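Local coordinates for protein putative methyltransferase from antibiotic biosynthesis pathway (Anabaena variabilis ATCC 29413, PDB 3EGE) that probably transfers methyl groups from S-adenosylmethionine, as a putative methyltransferase of an antibiotic biosynthesis pathway, at residues Leu102-Phe107 and Gln115-Ile120; Ser108-Ser113 and Leu153-Leu158; Asp159-Leu164 and Arg253-Thr258. All coordinates share one frame; numbering follows the deposited sequence.

Contact 1 (Leu102-Phe107 and Gln115-Ile120); sequences LAIHHF and QEMQRI
The terminal methyl of Met117, a selenomethionine here, meets the ring edge of Phe107: its CE lies 3.8 Å from Phe107 CE2, close to the ring plane. In this Rossmann-like methyltransferase fold the pair joins the loop that follows strand 97-101 to the helix 110-120 that returns along the sheet. Ile104 adds a looser touch, its CG2 standing 4.4 Å from Met117 CE. No hydrogen bond links the two segments; the join is apolar and buried.

Met117 bridges a wide gap, since its CA is 11.6 Å from the CA of Ile104. An extended chain (chi2 174°, chi3 -176°) carries CE across it, and the side chain touches Ile41, Val98, Ser100 and Leu128 of the central strands. One face of the Phe107 ring is covered by Ile104 CA, 3.6 Å above the ring centre, and the same ring touches Ala85 and residues of a probable glycine-rich motif, consistent with a place near the cofactor site.

On the same helix Arg119 and Glu116, which flank Met117 in sequence, form a side-on salt bridge, two nitrogens each serving one oxygen. Arg119 NE donates to Glu116 OE1 at 2.8 Å, from above the carboxylate plane.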
loop_
_atom_site.group_PDB
_atom_site.type_symbol
_atom_site.label_atom_id
_atom_site.label_comp_id
_atom_site.label_asym_id
_atom_site.label_seq_id
_atom_site.Cartn_x
_atom_site.Cartn_y
_atom_site.Cartn_z
ATOM N N LEU A 102 1.122 -1.092 2.128
ATOM C CA LEU A 102 1.261 0.340 1.783
ATOM C C LEU A 102 1.042 1.258 3.002
ATOM O O LEU A 102 0.229 2.179 2.969
ATOM C CB LEU A 102 0.357 0.725 0.593
ATOM C CG LEU A 102 0.638 0.039 -0.762
ATOM C CD1 LEU A 102 -0.490 0.411 -1.725
ATOM C CD2 LEU A 102 2.021 0.407 -1.355
ATOM N N ALA A 103 1.800 0.962 4.058
ATOM C CA ALA A 103 1.726 1.667 5.339
ATOM C C ALA A 103 3.059 2.078 5.957
ATOM O O ALA A 103 3.103 3.137 6.564
ATOM C CB ALA A 103 0.953 0.808 6.346
ATOM N N ILE A 104 4.127 1.276 5.797
ATOM C CA ILE A 104 5.424 1.503 6.487
ATOM C C ILE A 104 6.059 2.876 6.280
ATOM O O ILE A 104 6.829 3.335 7.124
ATOM C CB ILE A 104 6.497 0.349 6.241
ATOM C CG1 ILE A 104 7.036 0.297 4.787
ATOM C CG2 ILE A 104 5.928 -1.000 6.622
ATOM C CD1 ILE A 104 8.308 -0.640 4.598
ATOM N N HIS A 105 5.750 3.498 5.137
ATOM C CA HIS A 105 6.156 4.877 4.833
ATOM C C HIS A 105 5.529 5.924 5.726
ATOM O O HIS A 105 6.051 7.033 5.787
ATOM C CB HIS A 105 5.955 5.237 3.354
ATOM C CG HIS A 105 4.538 5.227 2.892
ATOM N ND1 HIS A 105 3.814 4.063 2.731
ATOM C CD2 HIS A 105 3.739 6.235 2.465
ATOM C CE1 HIS A 105 2.609 4.363 2.278
ATOM N NE2 HIS A 105 2.540 5.671 2.104
ATOM N N HIS A 106 4.435 5.567 6.416
ATOM C CA HIS A 106 3.808 6.418 7.399
ATOM C C HIS A 106 4.366 6.226 8.819
ATOM O O HIS A 106 3.982 6.978 9.704
ATOM C CB HIS A 106 2.301 6.188 7.432
ATOM C CG HIS A 106 1.610 6.461 6.137
ATOM N ND1 HIS A 106 1.764 7.645 5.453
ATOM C CD2 HIS A 106 0.709 5.730 5.437
ATOM C CE1 HIS A 106 1.023 7.612 4.357
ATOM N NE2 HIS A 106 0.363 6.464 4.331
ATOM N N PHE A 107 5.266 5.262 9.051
ATOM C CA PHE A 107 5.812 5.039 10.393
ATOM C C PHE A 107 6.933 6.042 10.707
ATOM O O PHE A 107 7.749 6.361 9.841
ATOM C CB PHE A 107 6.326 3.585 10.599
ATOM C CG PHE A 107 5.321 2.485 10.278
ATOM C CD1 PHE A 107 3.936 2.713 10.166
ATOM C CD2 PHE A 107 5.775 1.169 10.186
ATOM C CE1 PHE A 107 3.048 1.648 9.880
ATOM C CE2 PHE A 107 4.896 0.107 9.911
ATOM C CZ PHE A 107 3.531 0.348 9.764
ATOM N N GLN A 115 11.645 -4.194 14.414
ATOM C CA GLN A 115 11.982 -4.946 15.642
ATOM C C GLN A 115 10.733 -5.470 16.337
ATOM O O GLN A 115 10.725 -6.618 16.801
ATOM C CB GLN A 115 12.776 -4.075 16.619
ATOM C CG GLN A 115 14.149 -3.690 16.120
ATOM C CD GLN A 115 14.794 -2.565 16.890
ATOM O OE1 GLN A 115 14.371 -2.216 17.994
ATOM N NE2 GLN A 115 15.840 -1.994 16.314
ATOM N N GLU A 116 9.695 -4.622 16.389
ATOM C CA GLU A 116 8.371 -4.990 16.928
ATOM C C GLU A 116 7.692 -6.132 16.156
ATOM O O GLU A 116 7.060 -6.986 16.774
ATOM C CB GLU A 116 7.415 -3.764 16.985
ATOM C CG GLU A 116 7.625 -2.773 18.124
ATOM C CD GLU A 116 7.315 -3.374 19.477
ATOM O OE1 GLU A 116 8.210 -4.019 20.088
ATOM O OE2 GLU A 116 6.177 -3.194 19.941
HETATM N N MSE A 117 7.804 -6.132 14.828
HETATM C CA MSE A 117 7.243 -7.205 14.001
HETATM C C MSE A 117 7.929 -8.523 14.303
HETATM O O MSE A 117 7.258 -9.535 14.473
HETATM C CB MSE A 117 7.349 -6.908 12.503
HETATM C CG MSE A 117 6.481 -5.717 12.061
HETATM SE SE MSE A 117 6.798 -5.281 10.249
HETATM C CE MSE A 117 5.612 -3.650 10.077
ATOM N N GLN A 118 9.261 -8.491 14.388
ATOM C CA GLN A 118 10.043 -9.659 14.748
ATOM C C GLN A 118 9.702 -10.173 16.160
ATOM O O GLN A 118 9.675 -11.380 16.384
ATOM C CB GLN A 118 11.552 -9.362 14.590
ATOM C CG GLN A 118 12.496 -10.544 14.925
ATOM C CD GLN A 118 12.218 -11.829 14.123
ATOM O OE1 GLN A 118 11.944 -11.795 12.913
ATOM N NE2 GLN A 118 12.338 -12.965 14.794
ATOM N N ARG A 119 9.421 -9.260 17.090
ATOM C CA ARG A 119 9.106 -9.627 18.484
ATOM C C ARG A 119 7.800 -10.423 18.605
ATOM O O ARG A 119 7.724 -11.389 19.386
ATOM C CB ARG A 119 9.033 -8.360 19.350
ATOM C CG ARG A 119 8.741 -8.583 20.835
ATOM C CD ARG A 119 8.576 -7.291 21.612
ATOM N NE ARG A 119 7.419 -6.508 21.164
ATOM C CZ ARG A 119 6.149 -6.761 21.472
ATOM N NH1 ARG A 119 5.798 -7.831 22.169
ATOM N NH2 ARG A 119 5.218 -5.963 21.003
ATOM N N ILE A 120 6.795 -10.016 17.829
ATOM C CA ILE A 120 5.462 -10.633 17.874
ATOM C C ILE A 120 5.308 -11.910 17.064
ATOM O O ILE A 120 4.404 -12.714 17.354
ATOM C CB ILE A 120 4.311 -9.605 17.519
ATOM C CG1 ILE A 120 4.295 -9.210 16.015
ATOM C CG2 ILE A 120 4.410 -8.409 18.462
ATOM C CD1 ILE A 120 3.080 -8.370 15.574
#

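Contact 2 (Ser108-Ser113 and Leu153-Leu158); sequences SHLEKS and LRFLPL
A small apolar contact near the protein surface joins the first turn of helix 110-120 to the connection between helices 146-153 and 158-169. Leu110 carries one side of it, and Phe155 and Leu156, neighbours in an extended piece of chain, carry the other. Across the two segments there are no hydrogen bonds, so the fit rests on one methyl group and the two side chains that receive it.

That methyl is CD2 of Leu110. It lies 3.9 Å from Leu156 CD1, the two leucines reaching for each other tip to tip, and 4.0 Å from Phe155 CE1, at the ring edge and near its plane. The side chains of Leu110 and Phe155 meet at about a right angle, and Leu110 CD2 is equally close to Phe155 CZ, also at 4.0 Å. On Leu110 itself, CG stands opposite the backbone N (chi1 -168°), a setting that sends the branched end off the helix toward the connection. Phe155 CB does not aim directly at the helix; it is the far end of the ring that comes close.

The start of the helix is fixed from within. His109 occupies the N-cap position, and its carbonyl oxygen accepts two bonds from Ser113: from the backbone N at 3.1 Å and from OG at 3.0 Å, the hydroxyl approaching from above the carbonyl plane.

On the other side, Arg134 binds the carbonyl oxygen of Phe155, and Asp132 accepts from the backbone N of Leu158, where the next helix begins. Leu156 also packs on Leu164 of helix 158-169, while Leu158 turns to Arg253 and Ile255, placing the connection between helix 110-120 and strand 252-258.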
loop_
_atom_site.group_PDB
_atom_site.type_symbol
_atom_site.label_atom_id
_atom_site.label_comp_id
_atom_site.label_asym_id
_atom_site.label_seq_id
_atom_site.Cartn_x
_atom_site.Cartn_y
_atom_site.Cartn_z
ATOM N N SER A 108 6.993 6.504 11.957
ATOM C CA SER A 108 7.985 7.504 12.380
ATOM C C SER A 108 9.341 6.892 12.777
ATOM O O SER A 108 10.374 7.541 12.612
ATOM C CB SER A 108 7.419 8.387 13.513
ATOM O OG SER A 108 7.221 7.640 14.698
ATOM N N HIS A 109 9.350 5.679 13.332
ATOM C CA HIS A 109 10.619 4.988 13.712
ATOM C C HIS A 109 10.549 3.606 13.090
ATOM O O HIS A 109 10.100 2.654 13.716
ATOM C CB HIS A 109 10.777 4.979 15.235
ATOM C CG HIS A 109 10.782 6.350 15.841
ATOM N ND1 HIS A 109 11.836 7.225 15.693
ATOM C CD2 HIS A 109 9.847 7.005 16.572
ATOM C CE1 HIS A 109 11.557 8.352 16.324
ATOM N NE2 HIS A 109 10.357 8.245 16.865
ATOM N N LEU A 110 10.944 3.538 11.821
ATOM C CA LEU A 110 10.844 2.322 10.992
ATOM C C LEU A 110 11.613 1.118 11.538
ATOM O O LEU A 110 11.112 0.001 11.477
ATOM C CB LEU A 110 11.269 2.601 9.537
ATOM C CG LEU A 110 10.981 1.553 8.444
ATOM C CD1 LEU A 110 9.495 1.187 8.381
ATOM C CD2 LEU A 110 11.475 2.055 7.084
ATOM N N GLU A 111 12.799 1.369 12.091
ATOM C CA GLU A 111 13.647 0.325 12.651
ATOM C C GLU A 111 12.984 -0.359 13.844
ATOM O O GLU A 111 12.833 -1.575 13.856
ATOM C CB GLU A 111 15.024 0.901 12.985
ATOM C CG GLU A 111 16.029 -0.141 13.502
ATOM C CD GLU A 111 17.445 0.008 12.932
ATOM O OE1 GLU A 111 17.804 1.105 12.449
ATOM O OE2 GLU A 111 18.197 -1.003 12.954
ATOM N N LYS A 112 12.546 0.435 14.811
ATOM C CA LYS A 112 11.822 -0.076 15.980
ATOM C C LYS A 112 10.513 -0.810 15.566
ATOM O O LYS A 112 10.163 -1.824 16.182
ATOM C CB LYS A 112 11.541 1.073 16.976
ATOM C CG LYS A 112 10.814 0.675 18.275
ATOM C CD LYS A 112 11.666 -0.190 19.215
ATOM C CE LYS A 112 10.805 -0.897 20.260
ATOM N NZ LYS A 112 9.867 0.038 20.964
ATOM N N SER A 113 9.807 -0.304 14.546
ATOM C CA SER A 113 8.605 -0.975 14.006
ATOM C C SER A 113 8.937 -2.367 13.447
ATOM O O SER A 113 8.194 -3.343 13.668
ATOM C CB SER A 113 7.903 -0.129 12.946
ATOM O OG SER A 113 7.503 1.108 13.510
ATOM N N LEU A 153 8.879 10.176 -3.317
ATOM C CA LEU A 153 10.334 10.311 -3.278
ATOM C C LEU A 153 10.904 10.604 -1.880
ATOM O O LEU A 153 12.103 10.421 -1.658
ATOM C CB LEU A 153 10.797 11.346 -4.330
ATOM C CG LEU A 153 12.282 11.466 -4.660
ATOM C CD1 LEU A 153 12.803 10.178 -5.280
ATOM C CD2 LEU A 153 12.528 12.672 -5.563
ATOM N N ARG A 154 10.060 11.045 -0.946
ATOM C CA ARG A 154 10.464 11.255 0.456
ATOM C C ARG A 154 10.860 9.967 1.163
ATOM O O ARG A 154 11.718 9.997 2.027
ATOM C CB ARG A 154 9.371 11.975 1.271
ATOM C CG ARG A 154 9.225 13.450 0.903
ATOM C CD ARG A 154 8.342 14.239 1.887
ATOM N NE ARG A 154 6.895 14.047 1.698
ATOM C CZ ARG A 154 6.092 13.178 2.347
ATOM N NH1 ARG A 154 6.546 12.320 3.281
ATOM N NH2 ARG A 154 4.790 13.157 2.052
ATOM N N PHE A 155 10.266 8.847 0.785
ATOM C CA PHE A 155 10.549 7.575 1.431
ATOM C C PHE A 155 11.864 6.950 0.953
ATOM O O PHE A 155 12.355 7.310 -0.073
ATOM C CB PHE A 155 9.344 6.624 1.262
ATOM C CG PHE A 155 9.383 5.408 2.156
ATOM C CD1 PHE A 155 9.692 5.520 3.537
ATOM C CD2 PHE A 155 9.062 4.150 1.642
ATOM C CE1 PHE A 155 9.753 4.388 4.352
ATOM C CE2 PHE A 155 9.078 3.029 2.457
ATOM C CZ PHE A 155 9.432 3.152 3.817
ATOM N N LEU A 156 12.429 6.061 1.764
ATOM C CA LEU A 156 13.691 5.394 1.535
ATOM C C LEU A 156 13.795 4.520 0.284
ATOM O O LEU A 156 12.815 3.900 -0.131
ATOM C CB LEU A 156 13.978 4.418 2.686
ATOM C CG LEU A 156 14.174 4.889 4.111
ATOM C CD1 LEU A 156 14.310 3.658 4.998
ATOM C CD2 LEU A 156 15.381 5.802 4.204
ATOM N N PRO A 157 15.002 4.452 -0.309
ATOM C CA PRO A 157 15.266 3.491 -1.373
ATOM C C PRO A 157 14.985 2.033 -0.928
ATOM O O PRO A 157 15.161 1.703 0.253
ATOM C CB PRO A 157 16.773 3.664 -1.623
ATOM C CG PRO A 157 17.025 5.073 -1.279
ATOM C CD PRO A 157 16.174 5.317 -0.074
ATOM N N LEU A 158 14.573 1.186 -1.875
ATOM C CA LEU A 158 14.227 -0.215 -1.591
ATOM C C LEU A 158 15.353 -0.973 -0.875
ATOM O O LEU A 158 15.079 -1.764 0.021
ATOM C CB LEU A 158 13.847 -0.968 -2.877
ATOM C CG LEU A 158 13.118 -2.314 -2.692
ATOM C CD1 LEU A 158 11.686 -2.079 -2.195
ATOM C CD2 LEU A 158 13.130 -3.079 -4.010
#

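Contact 3 (Asp159-Leu164 and Arg253-Thr258); sequences DEQINL and RFIYTT
Ile255, which has the largest surface buried here, points its CD1 methyl from the sheet into helix 158-169, where Ile162 and Gln161 receive it. This is helix-on-sheet packing of an alpha/beta methyltransferase fold: strand 252-258 runs antiparallel to its neighbours 126-131 and 172-181, and the helix lies over one of its faces. The backbones come close at this point, with Ile162 CA 6.8 Å from Ile255 CA.

The nearest approach is made to the base of the glutamine. Ile255 CD1 lies 3.5 Å from Gln161 CB, and the two side chains cross at about a right angle. In the isoleucine, CD1 stands anti to CA (chi2 178°), which stretches the CG1 branch out and presents its terminal methyl to the helix. Ile162 borders the same methyl from the next helical position: its CG1 is 4.1 Å from Ile255 CD1, with the two side chains inclined to one another. CD1 also approaches the helix backbone, 4.0 Å from Ile162 N.

Around this apolar centre, Val173 of the adjoining strand touches both isoleucines and Leu158 and Leu165 bring further helical side chains against Ile255, while backbone pairing of Ile255 with Leu128 and of Tyr256 with Glu174 holds the strand in the sheet on either side.

Gln161 combines this packing with a buried polar end. Its extended chain (chi2 178°) carries the amide to partners on strand 126-131 and in the connections next to it and before the helix. The amide nitrogen NE2 hydrogen-bonds to the carbonyl oxygens of Leu156 and Phe131, while OE1 is hydrogen-bonded to Thr130 OG1. That same OE1 passes 3.8 Å from Ile255 CD1.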
loop_
_atom_site.group_PDB
_atom_site.type_symbol
_atom_site.label_atom_id
_atom_site.label_comp_id
_atom_site.label_asym_id
_atom_site.label_seq_id
_atom_site.Cartn_x
_atom_site.Cartn_y
_atom_site.Cartn_z
ATOM N N ASP A 159 16.598 -0.724 -1.272
ATOM C CA ASP A 159 17.769 -1.360 -0.647
ATOM C C ASP A 159 17.926 -1.008 0.829
ATOM O O ASP A 159 18.253 -1.885 1.623
ATOM C CB ASP A 159 19.064 -1.048 -1.440
ATOM C CG ASP A 159 19.135 -1.798 -2.772
ATOM O OD1 ASP A 159 18.313 -2.734 -3.002
ATOM O OD2 ASP A 159 20.039 -1.467 -3.598
ATOM N N GLU A 160 17.690 0.260 1.184
ATOM C CA GLU A 160 17.704 0.695 2.592
ATOM C C GLU A 160 16.598 -0.015 3.389
ATOM O O GLU A 160 16.850 -0.503 4.495
ATOM C CB GLU A 160 17.602 2.225 2.730
ATOM C CG GLU A 160 18.872 2.929 2.176
ATOM C CD GLU A 160 18.917 4.466 2.368
ATOM O OE1 GLU A 160 18.288 4.991 3.319
ATOM O OE2 GLU A 160 19.624 5.143 1.572
ATOM N N GLN A 161 15.413 -0.127 2.784
ATOM C CA GLN A 161 14.265 -0.803 3.404
ATOM C C GLN A 161 14.587 -2.268 3.667
ATOM O O GLN A 161 14.383 -2.756 4.800
ATOM C CB GLN A 161 13.002 -0.713 2.540
ATOM C CG GLN A 161 12.469 0.693 2.299
ATOM C CD GLN A 161 11.249 0.686 1.393
ATOM O OE1 GLN A 161 10.274 -0.026 1.651
ATOM N NE2 GLN A 161 11.287 1.498 0.340
ATOM N N ILE A 162 15.099 -2.940 2.627
ATOM C CA ILE A 162 15.505 -4.345 2.707
ATOM C C ILE A 162 16.545 -4.530 3.820
ATOM O O ILE A 162 16.403 -5.409 4.659
ATOM C CB ILE A 162 16.080 -4.875 1.362
ATOM C CG1 ILE A 162 14.958 -4.993 0.317
ATOM C CG2 ILE A 162 16.755 -6.277 1.549
ATOM C CD1 ILE A 162 15.462 -5.191 -1.136
ATOM N N ASN A 163 17.580 -3.690 3.797
ATOM C CA ASN A 163 18.640 -3.715 4.808
ATOM C C ASN A 163 18.112 -3.520 6.262
ATOM O O ASN A 163 18.507 -4.265 7.138
ATOM C CB ASN A 163 19.717 -2.676 4.442
ATOM C CG ASN A 163 20.904 -2.675 5.400
ATOM O OD1 ASN A 163 21.264 -3.702 6.000
ATOM N ND2 ASN A 163 21.536 -1.513 5.532
ATOM N N LEU A 164 17.224 -2.538 6.497
ATOM C CA LEU A 164 16.690 -2.278 7.851
ATOM C C LEU A 164 15.868 -3.453 8.364
ATOM O O LEU A 164 15.932 -3.786 9.544
ATOM C CB LEU A 164 15.853 -0.989 7.930
ATOM C CG LEU A 164 16.539 0.382 7.842
ATOM C CD1 LEU A 164 15.475 1.461 7.904
ATOM C CD2 LEU A 164 17.559 0.611 8.945
ATOM N N ARG A 253 6.619 -2.884 -4.689
ATOM C CA ARG A 253 7.430 -4.045 -4.344
ATOM C C ARG A 253 6.963 -4.742 -3.061
ATOM O O ARG A 253 6.627 -4.083 -2.069
ATOM C CB ARG A 253 8.869 -3.576 -4.068
ATOM C CG ARG A 253 9.628 -2.965 -5.226
ATOM C CD ARG A 253 10.105 -4.048 -6.206
ATOM N NE ARG A 253 10.813 -3.473 -7.336
ATOM C CZ ARG A 253 10.264 -2.839 -8.379
ATOM N NH1 ARG A 253 8.970 -2.671 -8.484
ATOM N NH2 ARG A 253 11.035 -2.355 -9.335
ATOM N N PHE A 254 6.961 -6.078 -3.094
ATOM C CA PHE A 254 6.771 -6.875 -1.882
ATOM C C PHE A 254 8.169 -7.134 -1.324
ATOM O O PHE A 254 9.035 -7.613 -2.059
ATOM C CB PHE A 254 6.070 -8.211 -2.131
ATOM C CG PHE A 254 4.593 -8.094 -2.305
ATOM C CD1 PHE A 254 3.776 -7.891 -1.204
ATOM C CD2 PHE A 254 4.001 -8.206 -3.571
ATOM C CE1 PHE A 254 2.371 -7.798 -1.347
ATOM C CE2 PHE A 254 2.590 -8.093 -3.732
ATOM C CZ PHE A 254 1.779 -7.898 -2.614
ATOM N N ILE A 255 8.400 -6.715 -0.077
ATOM C CA ILE A 255 9.598 -7.064 0.692
ATOM C C ILE A 255 9.074 -8.127 1.676
ATOM O O ILE A 255 8.035 -7.916 2.324
ATOM C CB ILE A 255 10.174 -5.919 1.551
ATOM C CG1 ILE A 255 10.757 -4.789 0.730
ATOM C CG2 ILE A 255 11.333 -6.423 2.391
ATOM C CD1 ILE A 255 11.265 -3.679 1.676
ATOM N N TYR A 256 9.799 -9.245 1.782
ATOM C CA TYR A 256 9.404 -10.340 2.648
ATOM C C TYR A 256 10.559 -11.199 3.140
ATOM O O TYR A 256 11.563 -11.377 2.443
ATOM C CB TYR A 256 8.363 -11.235 1.951
ATOM C CG TYR A 256 8.857 -11.843 0.661
ATOM C CD1 TYR A 256 8.786 -11.127 -0.537
ATOM C CD2 TYR A 256 9.402 -13.140 0.626
ATOM C CE1 TYR A 256 9.244 -11.676 -1.747
ATOM C CE2 TYR A 256 9.869 -13.698 -0.590
ATOM C CZ TYR A 256 9.787 -12.954 -1.769
ATOM O OH TYR A 256 10.253 -13.464 -2.967
ATOM N N THR A 257 10.382 -11.726 4.350
ATOM C CA THR A 257 11.332 -12.643 4.951
ATOM C C THR A 257 11.175 -14.060 4.379
ATOM O O THR A 257 10.097 -14.472 3.928
ATOM C CB THR A 257 11.194 -12.716 6.467
ATOM O OG1 THR A 257 9.819 -12.933 6.795
ATOM C CG2 THR A 257 11.681 -11.435 7.113
ATOM N N THR A 258 12.308 -14.756 4.367
ATOM C CA THR A 258 12.431 -16.159 3.962
ATOM C C THR A 258 13.328 -16.839 5.002
ATOM O O THR A 258 13.951 -16.160 5.828
ATOM C CB THR A 258 13.077 -16.325 2.541
ATOM O OG1 THR A 258 14.320 -15.618 2.483
ATOM C CG2 THR A 258 12.164 -15.794 1.438
#

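The three contacts show how neighbouring elements of one fold adjoin: two share a helix, and every pair touches. Contacts 1 and 2 both draw on helix 110-120, and their centres are about 10 Å apart; His105 CB approaches Phe155 CG to 3.6 Å. Contact 3 is centred about 11 Å from contact 2, and Phe155 CE2 packs against Gln161 CD at 3.4 Å. Contacts 1 and 3, centres about 12 Å apart, touch where Ile104 CD1 lies 3.6 Å from Gln161 OE1. Contact 1 borders the probable cofactor region: the Phe107 side chain is about 4 Å from a bound 1,2-ethanediol, likely a crystallisation additive.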